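Local coordinates for transcriptional regulator, LacI family (Burkholderia phymatum, PDB 2RGY), which probably regulates transcription by binding DNA under the control of a small, perhaps sugar-like, effector held between the two lobes of its core, at residues 67-72 with 258-263; 95-100 with 110-115; 133-136 with 142-145. All coordinates share one frame; numbering follows the deposited sequence.

Contact 1 of 3, residues 67-72 with 258-263; sequences DCDGVV and QCYGTK
The phenol ring of Y260 and the carboxylate of D69 meet almost perpendicular, their planes 88° apart. One face of the ring carries CB of its own neighbour C259, 3.8 Å above the plane and over the centre, while D69 OD2 lies at the edge, in the ring plane. There Y260 OH donates a hydrogen bond of 2.7 Å to D69 OD2, which receives it on its anti lone pair, pointing away from the other oxygen. With CG beside the backbone N and anti to the carbonyl carbon (chi1 -50°), the Y260 ring reaches the D69 carboxylate. The same carboxylate also holds the first modelled residues: OD2 accepts from G9 N and OD1 from L8 N, so three clear bonds fix its rotation. R39 makes a cation-pi contact with the ring.

A second point of contact is sulfur on backbone. C259 SG comes within 3.3 Å of D69 O and 3.8 Å of G70 CA, resting close to the backbone of both residues, and G70 has no side chain to hold it off.

The contact illustrates how a helix end is joined to the chain leading into a strand. Helix 244-260 stops here, G261 leaving helical geometry with positive phi, and strand 70-73 runs between strands 10-14 and 93-96 of the parallel sheet. Further along, V72 packs on L255 of the helix, Y260 reaches I11 of strand 10-14, and C259 touches K92 just ahead of strand 93-96.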
loop_
_atom_site.group_PDB
_atom_site.type_symbol
_atom_site.label_atom_id
_atom_site.label_comp_id
_atom_site.label_asym_id
_atom_site.label_seq_id
_atom_site.Cartn_x
_atom_site.Cartn_y
_atom_site.Cartn_z
ATOM N N ASP A 67 -17.717 21.286 -4.041
ATOM C CA ASP A 67 -17.089 22.507 -4.538
ATOM C C ASP A 67 -15.595 22.591 -4.271
ATOM O O ASP A 67 -15.089 23.622 -3.805
ATOM C CB ASP A 67 -17.776 23.747 -3.976
ATOM C CG ASP A 67 -19.075 24.052 -4.685
ATOM O OD1 ASP A 67 -19.057 24.115 -5.933
ATOM O OD2 ASP A 67 -20.103 24.229 -3.994
ATOM N N CYS A 68 -14.889 21.502 -4.558
ATOM C CA CYS A 68 -13.441 21.501 -4.394
ATOM C C CYS A 68 -12.964 22.535 -5.413
ATOM O O CYS A 68 -13.582 22.680 -6.467
ATOM C CB CYS A 68 -12.878 20.123 -4.733
ATOM S SG CYS A 68 -13.351 18.817 -3.577
ATOM N N ASP A 69 -11.894 23.265 -5.111
ATOM C CA ASP A 69 -11.405 24.270 -6.051
ATOM C C ASP A 69 -10.929 23.618 -7.348
ATOM O O ASP A 69 -11.040 24.194 -8.429
ATOM C CB ASP A 69 -10.270 25.081 -5.428
ATOM C CG ASP A 69 -10.710 25.831 -4.187
ATOM O OD1 ASP A 69 -11.799 26.444 -4.225
ATOM O OD2 ASP A 69 -9.968 25.814 -3.185
ATOM N N GLY A 70 -10.391 22.414 -7.222
ATOM C CA GLY A 70 -9.909 21.676 -8.376
ATOM C C GLY A 70 -10.044 20.198 -8.081
ATOM O O GLY A 70 -10.149 19.809 -6.918
ATOM N N VAL A 71 -10.046 19.367 -9.114
ATOM C CA VAL A 71 -10.168 17.936 -8.895
ATOM C C VAL A 71 -9.126 17.147 -9.682
ATOM O O VAL A 71 -8.965 17.346 -10.892
ATOM C CB VAL A 71 -11.570 17.434 -9.289
ATOM C CG1 VAL A 71 -11.679 15.944 -9.003
ATOM C CG2 VAL A 71 -12.630 18.206 -8.529
ATOM N N VAL A 72 -8.409 16.273 -8.979
ATOM C CA VAL A 72 -7.397 15.425 -9.594
ATOM C C VAL A 72 -8.041 14.059 -9.785
ATOM O O VAL A 72 -8.597 13.484 -8.849
ATOM C CB VAL A 72 -6.149 15.271 -8.698
ATOM C CG1 VAL A 72 -5.139 14.371 -9.380
ATOM C CG2 VAL A 72 -5.532 16.641 -8.412
ATOM N N GLN A 258 -3.649 27.018 -11.925
ATOM C CA GLN A 258 -4.968 27.432 -12.384
ATOM C C GLN A 258 -5.895 27.827 -11.235
ATOM O O GLN A 258 -6.680 28.771 -11.363
ATOM C CB GLN A 258 -5.634 26.298 -13.171
ATOM C CG GLN A 258 -4.694 25.396 -13.954
ATOM C CD GLN A 258 -4.013 26.099 -15.112
ATOM O OE1 GLN A 258 -4.675 26.638 -16.000
ATOM N NE2 GLN A 258 -2.678 26.082 -15.119
ATOM N N CYS A 259 -5.802 27.104 -10.121
ATOM C CA CYS A 259 -6.658 27.333 -8.960
ATOM C C CYS A 259 -6.249 28.420 -7.985
ATOM O O CYS A 259 -7.084 29.233 -7.573
ATOM C CB CYS A 259 -6.801 26.052 -8.138
ATOM S SG CYS A 259 -7.791 24.751 -8.851
ATOM N N TYR A 260 -4.973 28.431 -7.609
ATOM C CA TYR A 260 -4.508 29.381 -6.617
ATOM C C TYR A 260 -3.500 30.452 -7.010
ATOM O O TYR A 260 -2.973 31.144 -6.138
ATOM C CB TYR A 260 -3.985 28.605 -5.412
ATOM C CG TYR A 260 -4.950 27.542 -4.920
ATOM C CD1 TYR A 260 -6.219 27.886 -4.467
ATOM C CD2 TYR A 260 -4.584 26.197 -4.883
ATOM C CE1 TYR A 260 -7.101 26.922 -3.986
ATOM C CE2 TYR A 260 -5.460 25.225 -4.402
ATOM C CZ TYR A 260 -6.717 25.594 -3.953
ATOM O OH TYR A 260 -7.587 24.649 -3.450
ATOM N N GLY A 261 -3.216 30.593 -8.298
ATOM C CA GLY A 261 -2.303 31.639 -8.714
ATOM C C GLY A 261 -0.810 31.420 -8.549
ATOM O O GLY A 261 -0.038 32.385 -8.631
ATOM N N THR A 262 -0.388 30.180 -8.310
ATOM C CA THR A 262 1.034 29.894 -8.182
ATOM C C THR A 262 1.628 30.014 -9.579
ATOM O O THR A 262 0.891 30.090 -10.558
ATOM C CB THR A 262 1.277 28.469 -7.670
ATOM O OG1 THR A 262 0.398 27.566 -8.356
ATOM C CG2 THR A 262 1.022 28.392 -6.183
ATOM N N LYS A 263 2.953 30.043 -9.677
ATOM C CA LYS A 263 3.598 30.138 -10.979
ATOM C C LYS A 263 4.660 29.064 -11.211
ATOM O O LYS A 263 5.794 29.358 -11.578
ATOM C CB LYS A 263 4.208 31.531 -11.183
ATOM C CG LYS A 263 3.323 32.462 -12.009
ATOM C CD LYS A 263 2.298 33.176 -11.155
ATOM C CE LYS A 263 1.033 33.542 -11.949
ATOM N NZ LYS A 263 1.265 34.273 -13.235
#

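Contact 2 of 3, residues 95-100 with 110-115; sequences FLNRAF and PDHRRG
The passage of the chain from one lobe to the other is tied down by N97 and H112, the first in the loop after strand 93-96, the second in the opening turn of helix 112-125. H112 NE2 donates to N97 OD1 over a short 2.6 Å, with an N-H...acceptor angle of 154°. The oxygen sits in the imidazole plane, at the edge of the ring, whereas from the amide's side the donor is tilted 32° from the carbonyl plane. Amide and ring are turned nearly square to each other, 81° apart. The other imidazole nitrogen, ND1, is bonded to Y224 OH, so that both ring nitrogens are hydrogen-bonded, which fixes the ring's rotation.

Such a crossover is a hallmark of the periplasmic-binding-protein fold: strand 107-108 ends the five-stranded sheet, and helix 112-125 leads into strand 131-135 of the second sheet. In LacI relatives the effector pocket lies between the two lobes, and this contact lies along that boundary.

P110 touches both partners. Its CG rests 3.4 Å above one face of the H112 ring, offset toward the rim, and its CD lies beside N97 OD1 at 3.6 Å. Next along, D111 is the N-cap of the helix: its OD2 accepts from R114 N at 3.0 Å, met from above the carboxylate plane. D142 of helix 141-155 packs on the opposite side of the H112 ring plane from P110, and R146 of the same helix also touches H112.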
loop_
_atom_site.group_PDB
_atom_site.type_symbol
_atom_site.label_atom_id
_atom_site.label_comp_id
_atom_site.label_asym_id
_atom_site.label_seq_id
_atom_site.Cartn_x
_atom_site.Cartn_y
_atom_site.Cartn_z
ATOM N N PHE A 95 -6.163 15.124 -15.295
ATOM C CA PHE A 95 -6.261 13.680 -15.452
ATOM C C PHE A 95 -4.888 13.018 -15.497
ATOM O O PHE A 95 -4.031 13.416 -16.276
ATOM C CB PHE A 95 -7.014 13.361 -16.740
ATOM C CG PHE A 95 -8.384 13.949 -16.791
ATOM C CD1 PHE A 95 -9.383 13.492 -15.928
ATOM C CD2 PHE A 95 -8.678 14.980 -17.678
ATOM C CE1 PHE A 95 -10.663 14.054 -15.947
ATOM C CE2 PHE A 95 -9.950 15.556 -17.711
ATOM C CZ PHE A 95 -10.949 15.090 -16.839
ATOM N N LEU A 96 -4.689 11.998 -14.670
ATOM C CA LEU A 96 -3.417 11.290 -14.629
ATOM C C LEU A 96 -3.515 9.941 -15.349
ATOM O O LEU A 96 -4.573 9.310 -15.372
ATOM C CB LEU A 96 -2.998 11.036 -13.180
ATOM C CG LEU A 96 -3.343 12.096 -12.132
ATOM C CD1 LEU A 96 -3.005 11.564 -10.740
ATOM C CD2 LEU A 96 -2.602 13.376 -12.429
ATOM N N ASN A 97 -2.401 9.514 -15.933
ATOM C CA ASN A 97 -2.292 8.229 -16.625
ATOM C C ASN A 97 -3.221 7.933 -17.807
ATOM O O ASN A 97 -3.386 6.770 -18.186
ATOM C CB ASN A 97 -2.402 7.092 -15.605
ATOM C CG ASN A 97 -1.561 5.884 -15.984
ATOM O OD1 ASN A 97 -0.413 6.021 -16.420
ATOM N ND2 ASN A 97 -2.121 4.690 -15.796
ATOM N N ARG A 98 -3.846 8.962 -18.372
ATOM C CA ARG A 98 -4.691 8.789 -19.556
ATOM C C ARG A 98 -4.832 10.117 -20.276
ATOM O O ARG A 98 -4.720 11.178 -19.668
ATOM C CB ARG A 98 -6.072 8.209 -19.218
ATOM C CG ARG A 98 -6.975 9.055 -18.372
ATOM C CD ARG A 98 -8.204 8.230 -18.027
ATOM N NE ARG A 98 -8.983 7.888 -19.211
ATOM C CZ ARG A 98 -9.898 6.926 -19.255
ATOM N NH1 ARG A 98 -10.148 6.193 -18.180
ATOM N NH2 ARG A 98 -10.584 6.715 -20.375
ATOM N N ALA A 99 -5.067 10.050 -21.580
ATOM C CA ALA A 99 -5.179 11.249 -22.404
ATOM C C ALA A 99 -6.510 11.984 -22.285
ATOM O O ALA A 99 -7.509 11.427 -21.822
ATOM C CB ALA A 99 -4.912 10.882 -23.873
ATOM N N PHE A 100 -6.506 13.247 -22.705
ATOM C CA PHE A 100 -7.699 14.080 -22.687
ATOM C C PHE A 100 -7.633 15.010 -23.905
ATOM O O PHE A 100 -7.289 16.198 -23.803
ATOM C CB PHE A 100 -7.770 14.882 -21.388
ATOM C CG PHE A 100 -9.074 15.587 -21.197
ATOM C CD1 PHE A 100 -10.272 14.871 -21.206
ATOM C CD2 PHE A 100 -9.116 16.972 -21.051
ATOM C CE1 PHE A 100 -11.500 15.527 -21.071
ATOM C CE2 PHE A 100 -10.339 17.645 -20.913
ATOM C CZ PHE A 100 -11.530 16.925 -20.925
ATOM N N PRO A 110 2.671 9.094 -18.726
ATOM C CA PRO A 110 4.014 8.696 -19.148
ATOM C C PRO A 110 3.928 7.980 -20.502
ATOM O O PRO A 110 2.840 7.795 -21.051
ATOM C CB PRO A 110 4.458 7.767 -18.026
ATOM C CG PRO A 110 3.185 7.070 -17.670
ATOM C CD PRO A 110 2.169 8.207 -17.660
ATOM N N ASP A 111 5.075 7.579 -21.035
ATOM C CA ASP A 111 5.114 6.890 -22.316
ATOM C C ASP A 111 4.991 5.377 -22.104
ATOM O O ASP A 111 5.995 4.677 -22.037
ATOM C CB ASP A 111 6.427 7.221 -23.032
ATOM C CG ASP A 111 6.476 6.671 -24.442
ATOM O OD1 ASP A 111 7.414 7.030 -25.189
ATOM O OD2 ASP A 111 5.584 5.879 -24.805
ATOM N N HIS A 112 3.760 4.881 -22.000
ATOM C CA HIS A 112 3.517 3.454 -21.776
ATOM C C HIS A 112 3.950 2.571 -22.945
ATOM O O HIS A 112 4.328 1.416 -22.748
ATOM C CB HIS A 112 2.036 3.207 -21.470
ATOM C CG HIS A 112 1.603 3.711 -20.129
ATOM N ND1 HIS A 112 2.188 3.293 -18.953
ATOM C CD2 HIS A 112 0.649 4.606 -19.776
ATOM C CE1 HIS A 112 1.615 3.910 -17.934
ATOM N NE2 HIS A 112 0.679 4.713 -18.407
ATOM N N ARG A 113 3.892 3.113 -24.157
ATOM C CA ARG A 113 4.291 2.359 -25.345
ATOM C C ARG A 113 5.755 1.992 -25.147
ATOM O O ARG A 113 6.145 0.832 -25.262
ATOM C CB ARG A 113 4.128 3.230 -26.592
ATOM C CG ARG A 113 4.230 2.499 -27.915
ATOM C CD ARG A 113 4.090 3.500 -29.054
ATOM N NE ARG A 113 3.332 2.966 -30.182
ATOM C CZ ARG A 113 3.146 3.614 -31.336
ATOM N NH1 ARG A 113 3.664 4.828 -31.516
ATOM N NH2 ARG A 113 2.458 3.040 -32.322
ATOM N N ARG A 114 6.555 2.999 -24.823
ATOM C CA ARG A 114 7.976 2.812 -24.584
ATOM C C ARG A 114 8.184 1.872 -23.395
ATOM O O ARG A 114 9.134 1.091 -23.362
ATOM C CB ARG A 114 8.630 4.167 -24.308
ATOM C CG ARG A 114 10.049 4.100 -23.804
ATOM C CD ARG A 114 11.015 3.563 -24.829
ATOM N NE ARG A 114 12.378 3.719 -24.341
ATOM C CZ ARG A 114 13.466 3.347 -25.008
ATOM N NH1 ARG A 114 13.351 2.791 -26.210
ATOM N NH2 ARG A 114 14.671 3.535 -24.470
ATOM N N GLY A 115 7.291 1.965 -22.417
ATOM C CA GLY A 115 7.387 1.109 -21.247
ATOM C C GLY A 115 7.248 -0.355 -21.626
ATOM O O GLY A 115 8.044 -1.184 -21.195
#

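Contact 3 of 3, residues 133-136 with 142-145; sequences VISG and DNVE
The side chain of N143, in the first turn of helix 141-155, lies against S135 and G136 at the end of strand 131-135. With CG anti to the backbone N (chi1 -176°), the amide is carried straight across to these two residues, and its CG comes within 3.5 Å of G136 N. The backbones draw close at this point, N143 CA lying 6.0 Å from G136 CA, since G136 has no side chain to keep the asparagine at a distance. F171 and A196 also touch N143, enclosing it in the interior.

The clear hydrogen bond is local to the strand end. S135 OG donates to G136 O over 2.8 Å, in the carbonyl plane and on a lone pair, which ties the serine hydroxyl to the loop residue that follows.

Among charged groups, D142 OD2 pairs with R146 NH2 in a salt bridge one helical turn on. Nonpolar contacts extend the same interface, S135 and V133 both resting on L147.

Strand 131-135, helix 141-155 and strand 166-168 form a beta-alpha-beta unit, with N143 of the helix's first turn packed against the C-terminal end of the first strand, as in the Rossmann-like lobes of periplasmic-binding-protein folds.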
loop_
_atom_site.group_PDB
_atom_site.type_symbol
_atom_site.label_atom_id
_atom_site.label_comp_id
_atom_site.label_asym_id
_atom_site.label_seq_id
_atom_site.Cartn_x
_atom_site.Cartn_y
_atom_site.Cartn_z
ATOM N N VAL A 133 2.257 -13.265 -21.104
ATOM C CA VAL A 133 1.854 -11.988 -20.532
ATOM C C VAL A 133 0.586 -12.050 -19.681
ATOM O O VAL A 133 -0.388 -12.704 -20.044
ATOM C CB VAL A 133 1.603 -10.934 -21.627
ATOM C CG1 VAL A 133 1.204 -9.620 -20.982
ATOM C CG2 VAL A 133 2.842 -10.758 -22.505
ATOM N N ILE A 134 0.619 -11.369 -18.542
ATOM C CA ILE A 134 -0.535 -11.273 -17.656
ATOM C C ILE A 134 -0.797 -9.774 -17.646
ATOM O O ILE A 134 -0.005 -9.010 -17.101
ATOM C CB ILE A 134 -0.211 -11.753 -16.225
ATOM C CG1 ILE A 134 -0.012 -13.272 -16.217
ATOM C CG2 ILE A 134 -1.344 -11.358 -15.281
ATOM C CD1 ILE A 134 0.382 -13.827 -14.867
ATOM N N SER A 135 -1.892 -9.347 -18.266
ATOM C CA SER A 135 -2.181 -7.921 -18.334
ATOM C C SER A 135 -3.324 -7.433 -17.463
ATOM O O SER A 135 -3.916 -8.192 -16.690
ATOM C CB SER A 135 -2.459 -7.514 -19.785
ATOM O OG SER A 135 -3.822 -7.725 -20.141
ATOM N N GLY A 136 -3.606 -6.136 -17.590
ATOM C CA GLY A 136 -4.698 -5.537 -16.861
ATOM C C GLY A 136 -5.888 -5.606 -17.788
ATOM O O GLY A 136 -5.806 -6.251 -18.835
ATOM N N ASP A 142 -4.070 2.651 -20.627
ATOM C CA ASP A 142 -2.681 2.586 -20.206
ATOM C C ASP A 142 -2.173 1.161 -20.425
ATOM O O ASP A 142 -0.982 0.941 -20.667
ATOM C CB ASP A 142 -2.554 2.974 -18.734
ATOM C CG ASP A 142 -3.550 2.244 -17.852
ATOM O OD1 ASP A 142 -4.744 2.184 -18.225
ATOM O OD2 ASP A 142 -3.146 1.742 -16.781
ATOM N N ASN A 143 -3.086 0.195 -20.365
ATOM C CA ASN A 143 -2.711 -1.197 -20.549
ATOM C C ASN A 143 -2.552 -1.517 -22.025
ATOM O O ASN A 143 -1.597 -2.180 -22.422
ATOM C CB ASN A 143 -3.762 -2.115 -19.926
ATOM C CG ASN A 143 -3.381 -3.584 -20.013
ATOM O OD1 ASN A 143 -3.822 -4.304 -20.910
ATOM N ND2 ASN A 143 -2.548 -4.027 -19.087
ATOM N N VAL A 144 -3.479 -1.032 -22.839
ATOM C CA VAL A 144 -3.425 -1.287 -24.267
ATOM C C VAL A 144 -2.143 -0.777 -24.932
ATOM O O VAL A 144 -1.575 -1.455 -25.788
ATOM C CB VAL A 144 -4.642 -0.670 -24.979
ATOM C CG1 VAL A 144 -4.550 -0.917 -26.482
ATOM C CG2 VAL A 144 -5.918 -1.287 -24.426
ATOM N N GLU A 145 -1.689 0.410 -24.538
ATOM C CA GLU A 145 -0.482 0.987 -25.129
ATOM C C GLU A 145 0.751 0.297 -24.591
ATOM O O GLU A 145 1.773 0.209 -25.253
ATOM C CB GLU A 145 -0.432 2.485 -24.853
ATOM C CG GLU A 145 -1.186 3.280 -25.902
ATOM C CD GLU A 145 -1.766 4.563 -25.362
ATOM O OE1 GLU A 145 -1.015 5.306 -24.682
ATOM O OE2 GLU A 145 -2.967 4.837 -25.628
#

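In the fold
The contacts run from one lobe of the protein to the other. Contacts 1 and 2 share the parallel sheet, where strands 70-73 and 93-96 are neighbours and V72 CG1 meets L96 CD1 at 3.8 Å; their centres are 22 Å apart. Contact 3 belongs to the second, mixed sheet, yet its centre is only 12 Å from that of contact 2, with N97 ND2 packing on D142 OD2 at 3.3 Å. Along the chain contact 2 closes before contact 3 opens, and contact 1 spans both, because helix 244-260 returns to the first lobe. Contact 2 spans the interlobe boundary and contact 3 adjoins it in the second lobe, near where relatives bind effector; contact 1 lies at the far end.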